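Local coordinates for protein putative aspartyl-tRNA synthetase (Leishmania major, PDB 6OD8) that probably attaches L-aspartate to its cognate tRNA at the expense of ATP, as a class II aminoacyl-tRNA synthetase, at residues L215-G218 with A219-L223; Y404-C407 with I408-L411; D514-R517 with L518-P522; L530-V533 with V534-L538. All coordinates share one frame; numbering follows the deposited sequence.

Overall arrangement
All four contacts are local, each joining residues a few positions apart on a continuous run, and along the chain they follow in series, none nesting in or crossing another. Contact 1 is the first turns of helix 215-237. Contact 2 lies on helix 404-412, directly after strand 400-403, with its centre about 37 Å from that of contact 1. Contact 3 closes the bend between helix 510-514 and strand 523-529, against the second subunit. Contact 4 is helix 530-538, which follows that strand. Contacts 1 and 4 touch, with centres about 12 Å apart: Ile-220 and Leu-223 pack on Val-534 and Leu-538, joining two helices of the class II catalytic domain.

Contact 1: L215-G218 with A219-L223; sequences LASG and AIFRL
Ser-217 and Phe-221 meet one turn apart on the helix, the hydroxyl OG of Ser-217 at the ring edge in its plane, 3.9 Å from CE1 of Phe-221. OG is anti to the backbone nitrogen (chi1 -173°), which sets it beside the carbonyl carbon on the side of the Phe-221 ring; its hydrogen bond goes to Asp-211. The same ring brings CD1 of Phe-221 to 3.2 Å from the carbonyl O of Ser-217.

Backbone bonds, mostly i to i+4, hold the turns. Ala-219 N reaches Leu-215 O at 2.9 Å, and Ile-220 N reaches Ala-216 O at 2.8 Å. Phe-221 N binds Ser-217 O at 3.3 Å and makes a weak i to i+3 bond to Gly-218 O, which also receives Arg-222 N at 3.1 Å. These are the opening turns of the long helix of class II motif 1, packed against helices 346-353 and 530-538.

Side-chain carbons also lie close to carbonyl oxygens one turn back. CG1 of Ile-220 sits 3.2 Å from Ala-216 O, while CG of Arg-222 passes 3.4 Å from Gly-218 O. Beyond CG the arginine bends at chi3 (62°), and its NE forms a salt bridge with Glu-348.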
loop_
_atom_site.group_PDB
_atom_site.type_symbol
_atom_site.label_atom_id
_atom_site.label_comp_id
_atom_site.label_asym_id
_atom_site.label_seq_id
_atom_site.Cartn_x
_atom_site.Cartn_y
_atom_site.Cartn_z
ATOM N N LEU A 215 5.514 18.674 -16.752
ATOM C CA LEU A 215 6.096 17.391 -17.147
ATOM C C LEU A 215 6.849 16.755 -15.997
ATOM O O LEU A 215 6.640 15.579 -15.679
ATOM C CB LEU A 215 7.044 17.571 -18.345
ATOM C CG LEU A 215 6.426 17.924 -19.692
ATOM C CD1 LEU A 215 7.546 18.205 -20.710
ATOM C CD2 LEU A 215 5.575 16.788 -20.151
ATOM N N ALA A 216 7.756 17.513 -15.373
ATOM C CA ALA A 216 8.629 16.924 -14.360
ATOM C C ALA A 216 7.845 16.505 -13.128
ATOM O O ALA A 216 8.042 15.405 -12.598
ATOM C CB ALA A 216 9.748 17.907 -13.980
ATOM N N SER A 217 6.954 17.372 -12.642
ATOM C CA SER A 217 6.202 17.032 -11.433
ATOM C C SER A 217 5.310 15.811 -11.672
ATOM O O SER A 217 5.296 14.868 -10.874
ATOM C CB SER A 217 5.414 18.271 -10.978
ATOM O OG SER A 217 4.778 18.070 -9.735
ATOM N N GLY A 218 4.587 15.787 -12.793
ATOM C CA GLY A 218 3.823 14.601 -13.130
ATOM C C GLY A 218 4.674 13.348 -13.213
ATOM O O GLY A 218 4.271 12.285 -12.730
ATOM N N ALA A 219 5.874 13.457 -13.801
ATOM C CA ALA A 219 6.745 12.285 -13.933
ATOM C C ALA A 219 7.248 11.822 -12.582
ATOM O O ALA A 219 7.369 10.614 -12.339
ATOM C CB ALA A 219 7.933 12.586 -14.862
ATOM N N ILE A 220 7.583 12.762 -11.700
ATOM C CA ILE A 220 8.042 12.371 -10.362
ATOM C C ILE A 220 7.016 11.482 -9.673
ATOM O O ILE A 220 7.363 10.461 -9.061
ATOM C CB ILE A 220 8.354 13.619 -9.519
ATOM C CG1 ILE A 220 9.601 14.318 -10.051
ATOM C CG2 ILE A 220 8.512 13.256 -8.066
ATOM C CD1 ILE A 220 9.832 15.707 -9.428
ATOM N N PHE A 221 5.734 11.829 -9.778
ATOM C CA PHE A 221 4.768 11.057 -9.008
ATOM C C PHE A 221 4.342 9.778 -9.713
ATOM O O PHE A 221 3.951 8.828 -9.034
ATOM C CB PHE A 221 3.585 11.950 -8.640
ATOM C CG PHE A 221 3.968 12.976 -7.616
ATOM C CD1 PHE A 221 4.166 14.292 -7.971
ATOM C CD2 PHE A 221 4.218 12.584 -6.303
ATOM C CE1 PHE A 221 4.564 15.223 -7.026
ATOM C CE2 PHE A 221 4.634 13.500 -5.357
ATOM C CZ PHE A 221 4.800 14.830 -5.722
ATOM N N ARG A 222 4.459 9.709 -11.038
ATOM C CA ARG A 222 4.359 8.410 -11.698
ATOM C C ARG A 222 5.486 7.482 -11.239
ATOM O O ARG A 222 5.261 6.290 -10.999
ATOM C CB ARG A 222 4.391 8.588 -13.215
ATOM C CG ARG A 222 3.135 9.299 -13.777
ATOM C CD ARG A 222 3.282 9.566 -15.270
ATOM N NE ARG A 222 3.406 8.303 -15.979
ATOM C CZ ARG A 222 2.377 7.636 -16.502
ATOM N NH1 ARG A 222 1.146 8.130 -16.414
ATOM N NH2 ARG A 222 2.582 6.478 -17.120
ATOM N N LEU A 223 6.710 8.009 -11.135
ATOM C CA LEU A 223 7.816 7.178 -10.645
ATOM C C LEU A 223 7.625 6.795 -9.183
ATOM O O LEU A 223 7.929 5.667 -8.795
ATOM C CB LEU A 223 9.157 7.900 -10.841
ATOM C CG LEU A 223 9.527 8.094 -12.316
ATOM C CD1 LEU A 223 10.688 9.081 -12.431
ATOM C CD2 LEU A 223 9.880 6.757 -12.955
#

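Contact 2: Y404-C407 with I408-L411; sequences YMHC and IELL
Glu-409 leans back along the helix beside His-406, the two side chains pointing the same way. Glu-409 CB lies 3.6 Å from the carbonyl O of His-406. Glu-409 CG, anti to its own carbonyl carbon (chi1 -65°), comes to 3.3 Å from Met-405 O. The chain then runs extended, bringing Glu-409 CD to 3.9 Å from His-406 ND1. At the tip, OE1 of Glu-409 takes a weak hydrogen bond from ND1 of His-406, 3.4 Å long and bent to 135° at the hydrogen. The imidazole and carboxylate planes stand 69° apart.

Elsewhere on the helix, Tyr-404 and Ile-408 make the apolar pair: CE2 of Tyr-404 is 3.8 Å from CG1 of Ile-408, and the ring's OH is bonded to Asp-423 O. Main-chain bonds fix the spacing, such as Leu-410 N to His-406 O at 2.9 Å and the nearly straight Leu-411 N to Cys-407 O at 3.0 Å. Cys-407, Leu-410 and Leu-411 pack on helix 427-441, whereas Met-405, His-406 and Glu-409 lie on a more exposed side. This division is broadly that of an amphipathic alpha helix, here helix 404-412 beside the large mixed sheet of the class II domain.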
loop_
_atom_site.group_PDB
_atom_site.type_symbol
_atom_site.label_atom_id
_atom_site.label_comp_id
_atom_site.label_asym_id
_atom_site.label_seq_id
_atom_site.Cartn_x
_atom_site.Cartn_y
_atom_site.Cartn_z
ATOM N N TYR A 404 31.892 -1.004 8.805
ATOM C CA TYR A 404 31.902 0.322 9.410
ATOM C C TYR A 404 33.316 0.777 9.788
ATOM O O TYR A 404 33.682 1.944 9.577
ATOM C CB TYR A 404 30.993 0.319 10.646
ATOM C CG TYR A 404 30.772 1.684 11.251
ATOM C CD1 TYR A 404 29.687 2.453 10.868
ATOM C CD2 TYR A 404 31.643 2.199 12.221
ATOM C CE1 TYR A 404 29.469 3.704 11.413
ATOM C CE2 TYR A 404 31.432 3.453 12.779
ATOM C CZ TYR A 404 30.346 4.200 12.367
ATOM O OH TYR A 404 30.113 5.451 12.899
ATOM N N MET A 405 34.131 -0.122 10.348
ATOM C CA MET A 405 35.469 0.306 10.760
ATOM C C MET A 405 36.335 0.640 9.559
ATOM O O MET A 405 37.168 1.546 9.640
ATOM C CB MET A 405 36.136 -0.760 11.633
ATOM C CG MET A 405 35.445 -0.922 12.984
ATOM S SD MET A 405 36.361 -2.051 14.070
ATOM C CE MET A 405 35.764 -3.625 13.447
ATOM N N HIS A 406 36.132 -0.044 8.427
ATOM C CA HIS A 406 36.852 0.348 7.222
ATOM C C HIS A 406 36.282 1.620 6.612
ATOM O O HIS A 406 37.017 2.361 5.954
ATOM C CB HIS A 406 36.862 -0.808 6.223
ATOM C CG HIS A 406 37.655 -1.988 6.699
ATOM N ND1 HIS A 406 39.035 -2.007 6.705
ATOM C CD2 HIS A 406 37.262 -3.177 7.218
ATOM C CE1 HIS A 406 39.457 -3.161 7.191
ATOM N NE2 HIS A 406 38.403 -3.881 7.529
ATOM N N CYS A 407 34.984 1.886 6.799
ATOM C CA CYS A 407 34.443 3.185 6.411
ATOM C C CYS A 407 35.117 4.314 7.179
ATOM O O CYS A 407 35.370 5.383 6.617
ATOM C CB CYS A 407 32.935 3.248 6.648
ATOM S SG CYS A 407 31.933 2.206 5.558
ATOM N N ILE A 408 35.333 4.113 8.482
ATOM C CA ILE A 408 36.074 5.085 9.277
ATOM C C ILE A 408 37.466 5.279 8.694
ATOM O O ILE A 408 37.955 6.411 8.572
ATOM C CB ILE A 408 36.147 4.637 10.750
ATOM C CG1 ILE A 408 34.767 4.648 11.414
ATOM C CG2 ILE A 408 37.173 5.516 11.530
ATOM C CD1 ILE A 408 34.201 6.027 11.645
ATOM N N GLU A 409 38.141 4.176 8.352
ATOM C CA GLU A 409 39.505 4.298 7.836
ATOM C C GLU A 409 39.522 5.037 6.508
ATOM O O GLU A 409 40.449 5.805 6.238
ATOM C CB GLU A 409 40.144 2.917 7.677
ATOM C CG GLU A 409 40.365 2.169 8.974
ATOM C CD GLU A 409 40.849 0.753 8.731
ATOM O OE1 GLU A 409 41.261 0.458 7.584
ATOM O OE2 GLU A 409 40.806 -0.065 9.679
ATOM N N LEU A 410 38.497 4.822 5.676
ATOM C CA LEU A 410 38.420 5.503 4.386
ATOM C C LEU A 410 38.243 7.005 4.571
ATOM O O LEU A 410 38.927 7.809 3.919
ATOM C CB LEU A 410 37.279 4.913 3.555
ATOM C CG LEU A 410 36.988 5.497 2.164
ATOM C CD1 LEU A 410 38.245 5.530 1.308
ATOM C CD2 LEU A 410 35.899 4.688 1.480
ATOM N N LEU A 411 37.333 7.398 5.469
ATOM C CA LEU A 411 37.196 8.807 5.823
ATOM C C LEU A 411 38.515 9.378 6.308
ATOM O O LEU A 411 38.894 10.490 5.928
ATOM C CB LEU A 411 36.128 8.977 6.900
ATOM C CG LEU A 411 34.701 9.021 6.379
ATOM C CD1 LEU A 411 33.744 8.711 7.512
ATOM C CD2 LEU A 411 34.444 10.404 5.796
#

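Contact 3: D514-R517 with L518-P522; sequences DSFR and LGAWP
The chain reverses through a type I beta turn from Asp-514 to Arg-517, closed by Arg-517 N on Asp-514 O at 3.1 Å, and continues through Gly-519 at positive phi (84°) into an extended run. Across the bend, CB of Ala-520 lies at the edge of the Phe-516 ring, 4.1 Å from CD1, and 3.8 Å from the carbonyl O of Phe-516. One face of that ring carries OG of Ser-515, above its centre; this hydroxyl is bonded to Tyr-512 O.

Arg-517 turns back to Asp-514 in a salt bridge: NE of Arg-517 meets OD1 of Asp-514 at 2.9 Å with an angle of 162° at the hydrogen. The carboxylate oxygen lies in the guanidinium plane and is approached on its anti side. The side chain runs extended from CG to NE, giving it the span to return to the start of the turn.

Two waters join the backbones of the two segments. One gives hydrogen bonds to Ser-515 O and Gly-519 O and accepts one from Leu-518 N at 2.9 Å; the other accepts from Gly-519 N at 3.0 Å and lies 2.6 Å from Phe-516 O.

Phe-516 and Arg-517 rest on helix 492-501, while Ser-515 and Phe-516 touch helix 276-283. Arg-94 and Arg-213 of the second subunit hydrogen-bond to Gly-519 O and Leu-518 O, so the bend, which links helix 510-514 to strand 523-529, lies in the dimer interface.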
loop_
_atom_site.group_PDB
_atom_site.type_symbol
_atom_site.label_atom_id
_atom_site.label_comp_id
_atom_site.label_asym_id
_atom_site.label_seq_id
_atom_site.Cartn_x
_atom_site.Cartn_y
_atom_site.Cartn_z
ATOM N N ASP A 514 6.208 -8.087 25.977
ATOM C CA ASP A 514 5.435 -9.296 26.257
ATOM C C ASP A 514 5.293 -10.192 25.028
ATOM O O ASP A 514 5.129 -11.413 25.173
ATOM C CB ASP A 514 4.042 -8.922 26.766
ATOM C CG ASP A 514 4.045 -8.493 28.214
ATOM O OD1 ASP A 514 5.113 -8.590 28.872
ATOM O OD2 ASP A 514 2.973 -8.048 28.685
ATOM N N SER A 515 5.315 -9.614 23.825
ATOM C CA SER A 515 5.153 -10.431 22.620
ATOM C C SER A 515 6.314 -11.386 22.386
ATOM O O SER A 515 6.185 -12.291 21.555
ATOM C CB SER A 515 4.960 -9.558 21.372
ATOM O OG SER A 515 6.176 -8.974 20.908
ATOM N N PHE A 516 7.432 -11.215 23.094
ATOM C CA PHE A 516 8.573 -12.109 22.939
ATOM C C PHE A 516 8.640 -13.176 24.016
ATOM O O PHE A 516 9.615 -13.937 24.052
ATOM C CB PHE A 516 9.879 -11.305 22.941
ATOM C CG PHE A 516 9.908 -10.209 21.923
ATOM C CD1 PHE A 516 9.950 -10.505 20.558
ATOM C CD2 PHE A 516 9.863 -8.880 22.317
ATOM C CE1 PHE A 516 9.965 -9.483 19.606
ATOM C CE2 PHE A 516 9.906 -7.841 21.366
ATOM C CZ PHE A 516 9.941 -8.158 20.007
ATOM N N ARG A 517 7.662 -13.214 24.929
ATOM C CA ARG A 517 7.779 -14.058 26.112
ATOM C C ARG A 517 7.195 -15.448 25.913
ATOM O O ARG A 517 7.491 -16.340 26.707
ATOM C CB ARG A 517 7.100 -13.391 27.305
ATOM C CG ARG A 517 7.823 -12.127 27.821
ATOM C CD ARG A 517 7.101 -11.649 29.081
ATOM N NE ARG A 517 7.441 -10.289 29.485
ATOM C CZ ARG A 517 8.559 -9.955 30.121
ATOM N NH1 ARG A 517 8.766 -8.687 30.458
ATOM N NH2 ARG A 517 9.489 -10.871 30.392
ATOM N N LEU A 518 6.398 -15.659 24.865
ATOM C CA LEU A 518 5.705 -16.926 24.616
ATOM C C LEU A 518 6.352 -17.679 23.456
ATOM O O LEU A 518 5.671 -18.252 22.596
ATOM C CB LEU A 518 4.220 -16.687 24.331
ATOM C CG LEU A 518 3.467 -15.849 25.374
ATOM C CD1 LEU A 518 2.012 -15.641 24.958
ATOM C CD2 LEU A 518 3.551 -16.479 26.768
ATOM N N GLY A 519 7.678 -17.678 23.433
ATOM C CA GLY A 519 8.458 -18.203 22.336
ATOM C C GLY A 519 8.600 -17.158 21.253
ATOM O O GLY A 519 7.591 -16.605 20.788
ATOM N N ALA A 520 9.824 -16.861 20.838
ATOM C CA ALA A 520 10.046 -15.826 19.837
ATOM C C ALA A 520 10.963 -16.347 18.742
ATOM O O ALA A 520 11.906 -17.093 19.015
ATOM C CB ALA A 520 10.664 -14.558 20.453
ATOM N N TRP A 521 10.678 -15.943 17.490
ATOM C CA TRP A 521 11.562 -16.241 16.356
ATOM C C TRP A 521 12.696 -15.215 16.270
ATOM O O TRP A 521 12.446 -14.015 16.383
ATOM C CB TRP A 521 10.773 -16.201 15.035
ATOM C CG TRP A 521 9.631 -17.149 14.937
ATOM C CD1 TRP A 521 8.337 -16.903 15.255
ATOM C CD2 TRP A 521 9.673 -18.493 14.424
ATOM N NE1 TRP A 521 7.549 -18.023 15.000
ATOM C CE2 TRP A 521 8.347 -19.003 14.467
ATOM C CE3 TRP A 521 10.689 -19.301 13.893
ATOM C CZ2 TRP A 521 8.024 -20.306 14.048
ATOM C CZ3 TRP A 521 10.354 -20.599 13.460
ATOM C CH2 TRP A 521 9.044 -21.082 13.555
ATOM N N PRO A 522 13.940 -15.650 16.022
ATOM C CA PRO A 522 14.975 -14.690 15.601
ATOM C C PRO A 522 14.510 -13.962 14.344
ATOM O O PRO A 522 13.917 -14.562 13.448
ATOM C CB PRO A 522 16.213 -15.564 15.339
ATOM C CG PRO A 522 15.957 -16.891 16.114
ATOM C CD PRO A 522 14.418 -17.053 16.036
HETATM O O HOH W 1 5.873 -14.939 22.099
HETATM O O HOH W 2 10.183 -16.461 24.462
#

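Contact 4: L530-V533 with V534-L538; sequences LERV and VMLYL
Arg-532 folds back through successive bends at chi2 (-75°) and chi3 (-84°), while Met-535 runs extended with CG anti to its backbone nitrogen (chi1 168°), and the two side chains end up alongside each other. NH1 of Arg-532 gives a weak hydrogen bond to SD of Met-535, 3.5 Å long, with the sulfur at the guanidinium edge and in its plane. Leu-536 approaches from another direction: its CD1 stands over the centre of one guanidinium face, 4.1 Å from CZ of Arg-532. The flat group is thus bordered by sulfur and covered on one side by a methyl, and NH2 forms a salt bridge with Glu-480.

Strand 523-529 and helix 530-538 form motif 3, a signature of class II synthetases whose conserved arginine contacts ATP in relatives; Arg-532, at the matching place, may do the same. Regular i to i+4 bonds hold the helix: Met-535 N to Glu-531 O at 2.9 Å, Leu-536 N to Arg-532 O at 2.8 Å and Tyr-537 N to Val-533 O at 2.9 Å.

The apolar contact is looser: CD1 of Leu-530 is 4.5 Å from CG2 of Val-534. Val-533 packs on Val-227 of helix 215-237 and Ile-482 of strand 480-487, and Leu-530 on His-244 of the second subunit.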
loop_
_atom_site.group_PDB
_atom_site.type_symbol
_atom_site.label_atom_id
_atom_site.label_comp_id
_atom_site.label_asym_id
_atom_site.label_seq_id
_atom_site.Cartn_x
_atom_site.Cartn_y
_atom_site.Cartn_z
ATOM N N LEU A 530 9.722 6.554 1.372
ATOM C CA LEU A 530 9.358 6.512 -0.046
ATOM C C LEU A 530 9.751 7.804 -0.764
ATOM O O LEU A 530 10.396 7.768 -1.817
ATOM C CB LEU A 530 7.849 6.263 -0.184
ATOM C CG LEU A 530 7.280 6.510 -1.594
ATOM C CD1 LEU A 530 7.824 5.486 -2.544
ATOM C CD2 LEU A 530 5.732 6.469 -1.555
ATOM N N GLU A 531 9.328 8.951 -0.223
ATOM C CA GLU A 531 9.681 10.236 -0.816
ATOM C C GLU A 531 11.196 10.412 -0.877
ATOM O O GLU A 531 11.722 10.930 -1.866
ATOM C CB GLU A 531 9.039 11.367 -0.014
ATOM C CG GLU A 531 7.509 11.248 0.075
ATOM C CD GLU A 531 7.021 10.430 1.276
ATOM O OE1 GLU A 531 7.801 9.633 1.856
ATOM O OE2 GLU A 531 5.852 10.625 1.647
ATOM N N ARG A 532 11.914 9.994 0.172
ATOM C CA ARG A 532 13.376 10.162 0.158
ATOM C C ARG A 532 14.038 9.265 -0.883
ATOM O O ARG A 532 15.002 9.670 -1.535
ATOM C CB ARG A 532 13.973 9.881 1.545
ATOM C CG ARG A 532 13.838 11.035 2.517
ATOM C CD ARG A 532 14.834 12.141 2.193
ATOM N NE ARG A 532 16.152 11.880 2.779
ATOM C CZ ARG A 532 17.273 12.498 2.412
ATOM N NH1 ARG A 532 17.258 13.406 1.439
ATOM N NH2 ARG A 532 18.415 12.193 3.011
ATOM N N VAL A 533 13.543 8.046 -1.072
ATOM C CA VAL A 533 14.169 7.224 -2.094
ATOM C C VAL A 533 13.933 7.819 -3.483
ATOM O O VAL A 533 14.853 7.852 -4.302
ATOM C CB VAL A 533 13.732 5.746 -1.957
ATOM C CG1 VAL A 533 12.404 5.460 -2.616
ATOM C CG2 VAL A 533 14.825 4.832 -2.516
ATOM N N VAL A 534 12.737 8.366 -3.751
ATOM C CA VAL A 534 12.499 9.012 -5.049
ATOM C C VAL A 534 13.399 10.228 -5.192
ATOM O O VAL A 534 14.010 10.451 -6.244
ATOM C CB VAL A 534 11.006 9.391 -5.223
ATOM C CG1 VAL A 534 10.806 10.251 -6.496
ATOM C CG2 VAL A 534 10.144 8.161 -5.284
ATOM N N MET A 535 13.524 11.010 -4.117
ATOM C CA MET A 535 14.353 12.210 -4.149
ATOM C C MET A 535 15.815 11.863 -4.423
ATOM O O MET A 535 16.453 12.459 -5.299
ATOM C CB MET A 535 14.208 12.959 -2.822
ATOM C CG MET A 535 15.238 14.074 -2.619
ATOM S SD MET A 535 15.109 14.741 -0.956
ATOM C CE MET A 535 16.203 16.136 -1.043
ATOM N N LEU A 536 16.365 10.889 -3.690
ATOM C CA LEU A 536 17.788 10.579 -3.875
ATOM C C LEU A 536 18.036 9.880 -5.211
ATOM O O LEU A 536 19.037 10.154 -5.882
ATOM C CB LEU A 536 18.301 9.725 -2.708
ATOM C CG LEU A 536 18.361 10.509 -1.384
ATOM C CD1 LEU A 536 18.453 9.573 -0.187
ATOM C CD2 LEU A 536 19.535 11.497 -1.408
ATOM N N TYR A 537 17.135 8.985 -5.616
ATOM C CA TYR A 537 17.251 8.339 -6.926
ATOM C C TYR A 537 17.336 9.362 -8.056
ATOM O O TYR A 537 18.147 9.227 -8.981
ATOM C CB TYR A 537 16.046 7.420 -7.150
ATOM C CG TYR A 537 16.057 6.739 -8.491
ATOM C CD1 TYR A 537 16.845 5.603 -8.709
ATOM C CD2 TYR A 537 15.261 7.207 -9.543
ATOM C CE1 TYR A 537 16.848 4.954 -9.950
ATOM C CE2 TYR A 537 15.267 6.575 -10.775
ATOM C CZ TYR A 537 16.054 5.455 -10.979
ATOM O OH TYR A 537 16.051 4.848 -12.218
ATOM N N LEU A 538 16.472 10.367 -8.022
ATOM C CA LEU A 538 16.414 11.382 -9.062
ATOM C C LEU A 538 17.329 12.565 -8.785
ATOM O O LEU A 538 17.416 13.473 -9.623
ATOM C CB LEU A 538 14.972 11.883 -9.206
ATOM C CG LEU A 538 13.948 10.860 -9.710
ATOM C CD1 LEU A 538 12.505 11.454 -9.665
ATOM C CD2 LEU A 538 14.271 10.405 -11.135
#